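PDB 1W2W: methylthioribose-1-phosphate isomerase, which catalyses the interconversion of 5-methylthioribose 1-phosphate and 5-methylthioribulose 1-phosphate in methionine salvage. Local coordinates for residues S63-T66 against E67-I71; A149-M152 against K153-D156; T108-N111 against L112-L116; I163-L166 against Q167-F171. One frame throughout, in Å; residues are numbered along the deposited sequence.

Contact 1: S63-T66 against E67-I71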
# COMPACT_ATOMS: atom_id res chain seq x y z
N SER A 63 -2.49 -29.43 15.63
CA SER A 63 -1.74 -30.36 14.79
C SER A 63 -0.95 -31.37 15.62
O SER A 63 -0.69 -32.49 15.16
CB SER A 63 -0.84 -29.63 13.78
OG SER A 63 0.36 -29.16 14.39
N VAL A 64 -0.56 -30.99 16.83
CA VAL A 64 0.07 -31.93 17.76
C VAL A 64 -0.95 -32.98 18.19
O VAL A 64 -0.66 -34.19 18.24
CB VAL A 64 0.63 -31.19 19.00
CG1 VAL A 64 1.39 -32.17 19.90
CG2 VAL A 64 1.57 -30.06 18.60
N LEU A 65 -2.16 -32.53 18.50
CA LEU A 65 -3.21 -33.47 18.90
C LEU A 65 -3.59 -34.42 17.76
O LEU A 65 -3.71 -35.62 17.98
CB LEU A 65 -4.45 -32.74 19.45
CG LEU A 65 -5.65 -33.63 19.82
CD1 LEU A 65 -5.28 -34.61 20.95
CD2 LEU A 65 -6.84 -32.78 20.22
N THR A 66 -3.79 -33.91 16.55
CA THR A 66 -4.10 -34.83 15.45
C THR A 66 -2.96 -35.82 15.23
O THR A 66 -3.21 -36.98 14.90
CB THR A 66 -4.44 -34.10 14.13
OG1 THR A 66 -3.40 -33.18 13.79
CG2 THR A 66 -5.67 -33.23 14.27
N GLU A 67 -1.72 -35.37 15.41
CA GLU A 67 -0.57 -36.26 15.24
C GLU A 67 -0.58 -37.38 16.27
O GLU A 67 -0.39 -38.56 15.92
CB GLU A 67 0.77 -35.51 15.28
CG GLU A 67 1.95 -36.47 15.19
CD GLU A 67 3.17 -35.83 14.57
OE1 GLU A 67 4.29 -36.09 15.06
OE2 GLU A 67 3.02 -35.07 13.59
N VAL A 68 -0.79 -37.06 17.54
CA VAL A 68 -0.72 -38.11 18.55
C VAL A 68 -1.89 -39.07 18.42
O VAL A 68 -1.77 -40.26 18.72
CB VAL A 68 -0.58 -37.57 19.99
CG1 VAL A 68 0.69 -36.72 20.13
CG2 VAL A 68 -1.80 -36.81 20.38
N GLN A 69 -3.03 -38.56 17.97
CA GLN A 69 -4.18 -39.43 17.75
C GLN A 69 -4.00 -40.33 16.54
O GLN A 69 -4.45 -41.48 16.54
CB GLN A 69 -5.48 -38.64 17.67
CG GLN A 69 -5.71 -37.87 18.97
CD GLN A 69 -7.12 -37.34 19.11
OE1 GLN A 69 -7.78 -37.05 18.11
NE2 GLN A 69 -7.59 -37.24 20.35
N LEU A 70 -3.33 -39.81 15.52
CA LEU A 70 -3.03 -40.61 14.34
C LEU A 70 -2.07 -41.76 14.68
O LEU A 70 -2.25 -42.89 14.23
CB LEU A 70 -2.44 -39.73 13.23
CG LEU A 70 -2.12 -40.39 11.88
CD1 LEU A 70 -3.29 -41.21 11.38
CD2 LEU A 70 -1.72 -39.34 10.85
N ILE A 71 -1.04 -41.48 15.47
CA ILE A 71 -0.08 -42.54 15.76
C ILE A 71 -0.68 -43.61 16.66
O ILE A 71 -0.24 -44.76 16.66
CB ILE A 71 1.26 -41.98 16.30
CG1 ILE A 71 1.08 -41.27 17.63
CG2 ILE A 71 1.87 -41.02 15.30
CD1 ILE A 71 2.32 -40.54 18.10
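Two successive turns of helix 53-73 meet here, and Leu65 and Gln69, one turn apart, make the main side-chain contact. Leu65 CD1 lies 3.6 Å from Gln69 NE2, so a methyl group rests against the amide end of the glutamine. The two side chains run at a slant to each other. Leu65 has CG anti to its backbone N (chi1 177°), while Gln69 has CG beside its own N (chi1 -60°), which brings that chain back over the preceding turn. Gln69 CG also sits 3.2 Å from Leu65 O. The amide is occupied elsewhere: NE2 bonds to Asp133 OD1 and Pro13 O, and OE1 accepts from Val16 N. These bonds fix which way the amide is turned. Leu65 CD1 also touches Val68 CG2, at 4.2 Å. Four i to i+4 backbone bonds join the segments. Leu70 N donates to Thr66 O at 2.9 Å, Gln69 N to Leu65 O at 3.0 Å and Val68 N to Val64 O at 3.0 Å. Glu67 N reaches Ser63 O at 3.1 Å from well above the carbonyl plane, 41° out of it. Glu67 itself extends away from this turn. Its carboxylate forms a salt bridge with Arg98 and takes hydrogen bonds from Tyr83 OH and Ile38 N, so its buried charge is probably well compensated. Val64 and Leu65 face helix 129-168, and Val64 also packs on helix 88-103. The arrangement is that of a buried alpha-helix, inside the helical bundle of this chain, the N-terminal part of the enzyme.

Contact 2: A149-M152 against K153-D156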
# COMPACT_ATOMS: atom_id res chain seq x y z
N ALA A 149 -13.92 -16.53 24.31
CA ALA A 149 -14.54 -15.81 25.41
C ALA A 149 -13.76 -14.53 25.71
O ALA A 149 -14.35 -13.49 26.00
CB ALA A 149 -14.58 -16.68 26.66
N ASN A 150 -12.43 -14.62 25.64
CA ASN A 150 -11.59 -13.47 25.94
C ASN A 150 -11.68 -12.44 24.81
O ASN A 150 -11.58 -11.24 25.05
CB ASN A 150 -10.13 -13.89 26.20
CG ASN A 150 -9.96 -14.61 27.53
OD1 ASN A 150 -10.78 -14.47 28.43
ND2 ASN A 150 -8.88 -15.38 27.66
N ASN A 151 -11.85 -12.89 23.57
CA ASN A 151 -12.05 -11.95 22.48
C ASN A 151 -13.31 -11.14 22.71
O ASN A 151 -13.34 -9.92 22.51
CB ASN A 151 -12.17 -12.69 21.14
CG ASN A 151 -10.83 -13.25 20.69
OD1 ASN A 151 -9.77 -12.87 21.20
ND2 ASN A 151 -10.88 -14.16 19.72
N MSE A 152 -14.37 -11.81 23.15
CA MSE A 152 -15.59 -11.06 23.44
C MSE A 152 -15.40 -10.11 24.62
O MSE A 152 -15.84 -8.95 24.57
CB MSE A 152 -16.75 -12.02 23.65
CG MSE A 152 -17.01 -12.78 22.37
SE MSE A 152 -18.57 -13.95 22.50
CE MSE A 152 -18.09 -15.04 24.00
N LYS A 153 -14.75 -10.58 25.68
CA LYS A 153 -14.45 -9.72 26.82
C LYS A 153 -13.64 -8.48 26.43
O LYS A 153 -14.01 -7.36 26.80
CB LYS A 153 -13.68 -10.49 27.90
CG LYS A 153 -14.54 -11.26 28.88
CD LYS A 153 -13.68 -12.06 29.86
CE LYS A 153 -12.98 -11.14 30.86
NZ LYS A 153 -13.27 -11.46 32.29
N MSE A 154 -12.54 -8.67 25.71
CA MSE A 154 -11.68 -7.54 25.35
C MSE A 154 -12.39 -6.61 24.36
O MSE A 154 -12.19 -5.39 24.36
CB MSE A 154 -10.32 -8.01 24.81
CG MSE A 154 -10.22 -8.39 23.35
SE MSE A 154 -8.36 -8.94 23.06
CE MSE A 154 -8.44 -10.83 23.68
N GLY A 155 -13.22 -7.20 23.51
CA GLY A 155 -13.99 -6.40 22.57
C GLY A 155 -14.88 -5.45 23.35
O GLY A 155 -14.90 -4.25 23.08
N ASP A 156 -15.62 -5.99 24.31
CA ASP A 156 -16.49 -5.16 25.14
C ASP A 156 -15.71 -4.18 26.02
O ASP A 156 -16.12 -3.03 26.19
CB ASP A 156 -17.36 -6.04 26.03
CG ASP A 156 -18.42 -6.79 25.26
OD1 ASP A 156 -18.63 -6.50 24.05
OD2 ASP A 156 -19.11 -7.68 25.80
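Met154 N gives Asn150 O the shortest hydrogen bond here, 2.8 Å long and nearly straight, with 169° at the hydrogen. The selenomethionine side chain of Met154 then folds back over the same turn. Its CG stands between the backbone N and the carbonyl carbon (chi1 84°), and a further bend at chi3 returns CE to the previous turn. Met154 CE lies 3.5 Å from both Asn150 O and Asn151 OD1. Met154 and Asn151 thus run side by side and point the same way. The other amide arm of Asn151, ND2, donates to Gly190 O and, weakly, to Asp147 OD2, which would hold the amide in its orientation. All of this lies midway along helix 129-168, the long helix of the chain, whose i to i+4 bonds continue with Gly155 N to Asn151 O at 2.9 Å. Lys153 lies alongside Asn150, its CD 4.0 Å from Asn150 OD1. Both pack on acidic side chains of another protein chain, where Met154 touches backbone. One residue on from Gly155, Asp156 N donates to Met152 O at 3.0 Å, and Asp156 CG stands 3.4 Å from that oxygen. Asp156 OD1 is hydrogen-bonded to Ser200 OG on helix 194-210.

Contact 3: T108-N111 against L112-L116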
# COMPACT_ATOMS: atom_id res chain seq x y z
N THR A 108 7.76 -14.42 14.86
CA THR A 108 7.54 -13.15 15.53
C THR A 108 6.37 -13.17 16.50
O THR A 108 6.50 -12.75 17.64
CB THR A 108 7.40 -12.01 14.50
OG1 THR A 108 8.64 -11.90 13.80
CG2 THR A 108 7.25 -10.66 15.21
N ALA A 109 5.23 -13.68 16.06
CA ALA A 109 4.11 -13.79 17.00
C ALA A 109 4.42 -14.81 18.08
O ALA A 109 4.86 -15.93 17.79
CB ALA A 109 2.80 -14.16 16.29
N VAL A 110 4.17 -14.42 19.33
CA VAL A 110 4.59 -15.20 20.48
C VAL A 110 3.56 -16.24 20.90
O VAL A 110 3.88 -17.16 21.64
CB VAL A 110 4.97 -14.29 21.67
CG1 VAL A 110 3.73 -13.61 22.26
CG2 VAL A 110 5.77 -15.04 22.74
N ASN A 111 2.32 -16.10 20.42
CA ASN A 111 1.26 -17.02 20.84
C ASN A 111 1.67 -18.48 20.68
O ASN A 111 1.44 -19.30 21.57
CB ASN A 111 -0.02 -16.73 20.06
CG ASN A 111 -0.59 -15.38 20.41
OD1 ASN A 111 0.05 -14.36 20.15
ND2 ASN A 111 -1.78 -15.36 21.03
N LEU A 112 2.28 -18.79 19.54
CA LEU A 112 2.65 -20.17 19.27
C LEU A 112 3.61 -20.71 20.33
O LEU A 112 3.37 -21.77 20.90
CB LEU A 112 3.23 -20.32 17.85
CG LEU A 112 3.67 -21.73 17.43
CD1 LEU A 112 2.45 -22.66 17.42
CD2 LEU A 112 4.40 -21.74 16.08
N SER A 113 4.69 -19.97 20.59
CA SER A 113 5.66 -20.36 21.62
C SER A 113 4.96 -20.54 22.96
O SER A 113 5.20 -21.52 23.68
CB SER A 113 6.80 -19.33 21.73
OG SER A 113 7.65 -19.59 22.85
N ASN A 114 4.10 -19.59 23.31
CA ASN A 114 3.41 -19.67 24.58
C ASN A 114 2.60 -20.95 24.74
O ASN A 114 2.59 -21.57 25.81
CB ASN A 114 2.56 -18.41 24.82
CG ASN A 114 3.40 -17.20 25.18
OD1 ASN A 114 4.56 -17.33 25.62
ND2 ASN A 114 2.83 -16.01 25.00
N SER A 115 1.92 -21.36 23.68
CA SER A 115 1.19 -22.62 23.67
C SER A 115 2.14 -23.82 23.67
O SER A 115 1.88 -24.80 24.37
CB SER A 115 0.26 -22.70 22.45
OG SER A 115 -0.99 -22.08 22.73
N LEU A 116 3.21 -23.78 22.89
CA LEU A 116 4.08 -24.96 22.83
C LEU A 116 4.80 -25.21 24.16
O LEU A 116 5.04 -26.36 24.52
CB LEU A 116 5.08 -24.86 21.68
CG LEU A 116 4.44 -24.82 20.28
CD1 LEU A 116 5.51 -24.79 19.19
CD2 LEU A 116 3.46 -25.98 20.05
O HOH W 1 6.04 -18.13 18.91
O HOH W 2 -1.00 -19.31 23.07
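Val110 and Asn114 make the side-chain contact of this turn, methyl against amide. Val110 CG1 and CG2 both lie 3.8 Å from Asn114 ND2, and the two methyls meet the nitrogen from the same side. Asn114 has CG beside its backbone N (chi1 -75°), which brings the amide back over Val110. ND2 is hydrogen-bonded to the backbone of another protein chain. Two direct backbone bonds cross the turn. Asn114 N donates to Val110 O at 3.0 Å, and Ser115 N donates to Asn111 O at 3.0 Å. They form the first turn of helix 111-124, where the loop after helix 88-103 becomes helical. Water-mediated bonds complete the turn. One water donates to Ala109 O at 2.7 Å and accepts from Ser113 N at 2.8 Å, giving this early helical N-H a partner. A second water donates to Asn111 O, whose carbonyl is thus gripped twice, and bonds to Ser115 OG at 2.8 Å. Ser115 OG is also hydrogen-bonded to Tyr139 OH of helix 129-168. At the subunit interface, Asn111 OD1 bonds to a polar side chain of another protein chain. The side chain of Ala109 is about 10 Å from that of Cys181, the predicted transition-state stabiliser.

Contact 4: I163-L166 against Q167-F171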
# COMPACT_ATOMS: atom_id res chain seq x y z
N ILE A 163 -16.02 4.59 24.30
CA ILE A 163 -17.26 5.34 24.51
C ILE A 163 -17.14 6.24 25.73
O ILE A 163 -17.56 7.40 25.69
CB ILE A 163 -18.47 4.41 24.60
CG1 ILE A 163 -18.70 3.71 23.26
CG2 ILE A 163 -19.73 5.17 25.07
CD1 ILE A 163 -18.95 4.63 22.07
N ASP A 164 -16.55 5.72 26.80
CA ASP A 164 -16.35 6.50 28.02
C ASP A 164 -15.42 7.69 27.82
O ASP A 164 -15.69 8.80 28.31
CB ASP A 164 -15.82 5.62 29.16
CG ASP A 164 -16.86 4.66 29.71
OD1 ASP A 164 -18.08 4.82 29.47
OD2 ASP A 164 -16.53 3.68 30.42
N VAL A 165 -14.32 7.48 27.10
CA VAL A 165 -13.40 8.55 26.74
C VAL A 165 -14.10 9.66 25.95
O VAL A 165 -13.92 10.85 26.24
CB VAL A 165 -12.22 8.00 25.90
CG1 VAL A 165 -11.50 9.13 25.18
CG2 VAL A 165 -11.25 7.23 26.81
N LEU A 166 -14.89 9.27 24.96
CA LEU A 166 -15.62 10.23 24.13
C LEU A 166 -16.71 10.94 24.92
O LEU A 166 -16.91 12.14 24.78
CB LEU A 166 -16.22 9.53 22.91
CG LEU A 166 -15.19 8.95 21.93
CD1 LEU A 166 -15.90 8.11 20.85
CD2 LEU A 166 -14.32 10.04 21.32
N GLN A 167 -17.40 10.19 25.77
CA GLN A 167 -18.43 10.78 26.62
C GLN A 167 -17.82 11.79 27.59
O GLN A 167 -18.40 12.86 27.81
CB GLN A 167 -19.34 9.72 27.26
CG GLN A 167 -20.45 9.25 26.30
CD GLN A 167 -21.29 8.05 26.74
OE1 GLN A 167 -22.21 7.64 26.02
NE2 GLN A 167 -20.99 7.50 27.92
N LYS A 168 -16.66 11.48 28.15
CA LYS A 168 -15.94 12.46 28.97
C LYS A 168 -15.55 13.74 28.21
O LYS A 168 -15.63 14.84 28.76
CB LYS A 168 -14.71 11.86 29.64
CG LYS A 168 -14.10 12.78 30.68
CD LYS A 168 -12.86 12.19 31.33
CE LYS A 168 -12.08 13.29 32.06
NZ LYS A 168 -11.12 12.75 33.05
N ASP A 169 -15.11 13.58 26.97
CA ASP A 169 -14.70 14.71 26.13
C ASP A 169 -15.87 15.48 25.53
O ASP A 169 -15.67 16.47 24.81
CB ASP A 169 -13.75 14.24 25.02
CG ASP A 169 -12.38 13.84 25.55
OD1 ASP A 169 -12.09 14.10 26.74
OD2 ASP A 169 -11.52 13.25 24.86
N GLY A 170 -17.09 15.05 25.81
CA GLY A 170 -18.29 15.68 25.30
C GLY A 170 -18.51 15.52 23.81
O GLY A 170 -19.22 16.31 23.18
N PHE A 171 -17.90 14.49 23.22
CA PHE A 171 -18.19 14.11 21.85
C PHE A 171 -19.50 13.33 21.79
O PHE A 171 -19.68 12.34 22.51
CB PHE A 171 -17.06 13.25 21.28
CG PHE A 171 -17.20 12.97 19.82
CD1 PHE A 171 -16.80 13.91 18.88
CD2 PHE A 171 -17.75 11.78 19.38
CE1 PHE A 171 -16.93 13.65 17.52
CE2 PHE A 171 -17.89 11.52 18.03
CZ PHE A 171 -17.48 12.45 17.11
O HOH W 3 -19.35 7.16 30.04
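Gln167 packs back on Ile163, one turn earlier, along its whole length. Gln167 CB lies 3.3 Å from Ile163 O, and CG is still beside that oxygen. CD then meets Ile163 CG2 at 3.7 Å, and OE1 lies against the same methyl at 3.6 Å. Beyond CG the chain is extended (chi2 171°), which carries the amide across the methyl. At the tip, NE2 donates to a water at 2.7 Å. This water in turn donates to Asp164 OD1 at 2.7 Å, so it bridges the two side chains. The second oxygen of Asp164, OD2, forms a salt bridge with Lys160. The helix ends just beyond, in a Schellman motif. Phe171 N donates to Leu166 O at 3.0 Å, and Gly170 N to Gln167 O at 3.2 Å. Gly170 has a positive phi (69°), a value that favours glycine. The apolar contact across this turn joins Leu166 CB and Phe171 CB; Leu166 CD2 reaches the Phe171 ring obliquely. Leu166, Gln167 and Phe171 also pack on side chains of another protein chain. Ile163 lies against helix 194-210, and both Ile163 and Leu166 touch Phe175 of strand 174-179.

From the N terminus the four contacts come in the order 1, 3, 2, 4. Each is local and closes no long loop; none nests within or crosses another. Contact 1 lies in helix 53-73. Contact 3 follows, at the start of helix 111-124, with its nearest atoms about 5 Å from contact 1. Ser115 on Ser61 and Asn111 on Ala57 join these two helices. Contacts 2 and 4 share helix 129-168, their centres about 21 Å apart. That helix passes contact 1 through Leu136 and ends at contact 4, where the turn leads on to strand 174-179. Contacts 1 and 4, with centres about 50 Å apart, thus mark opposite ends of this series, spanning the helical bundle and the helix end leading to the strand.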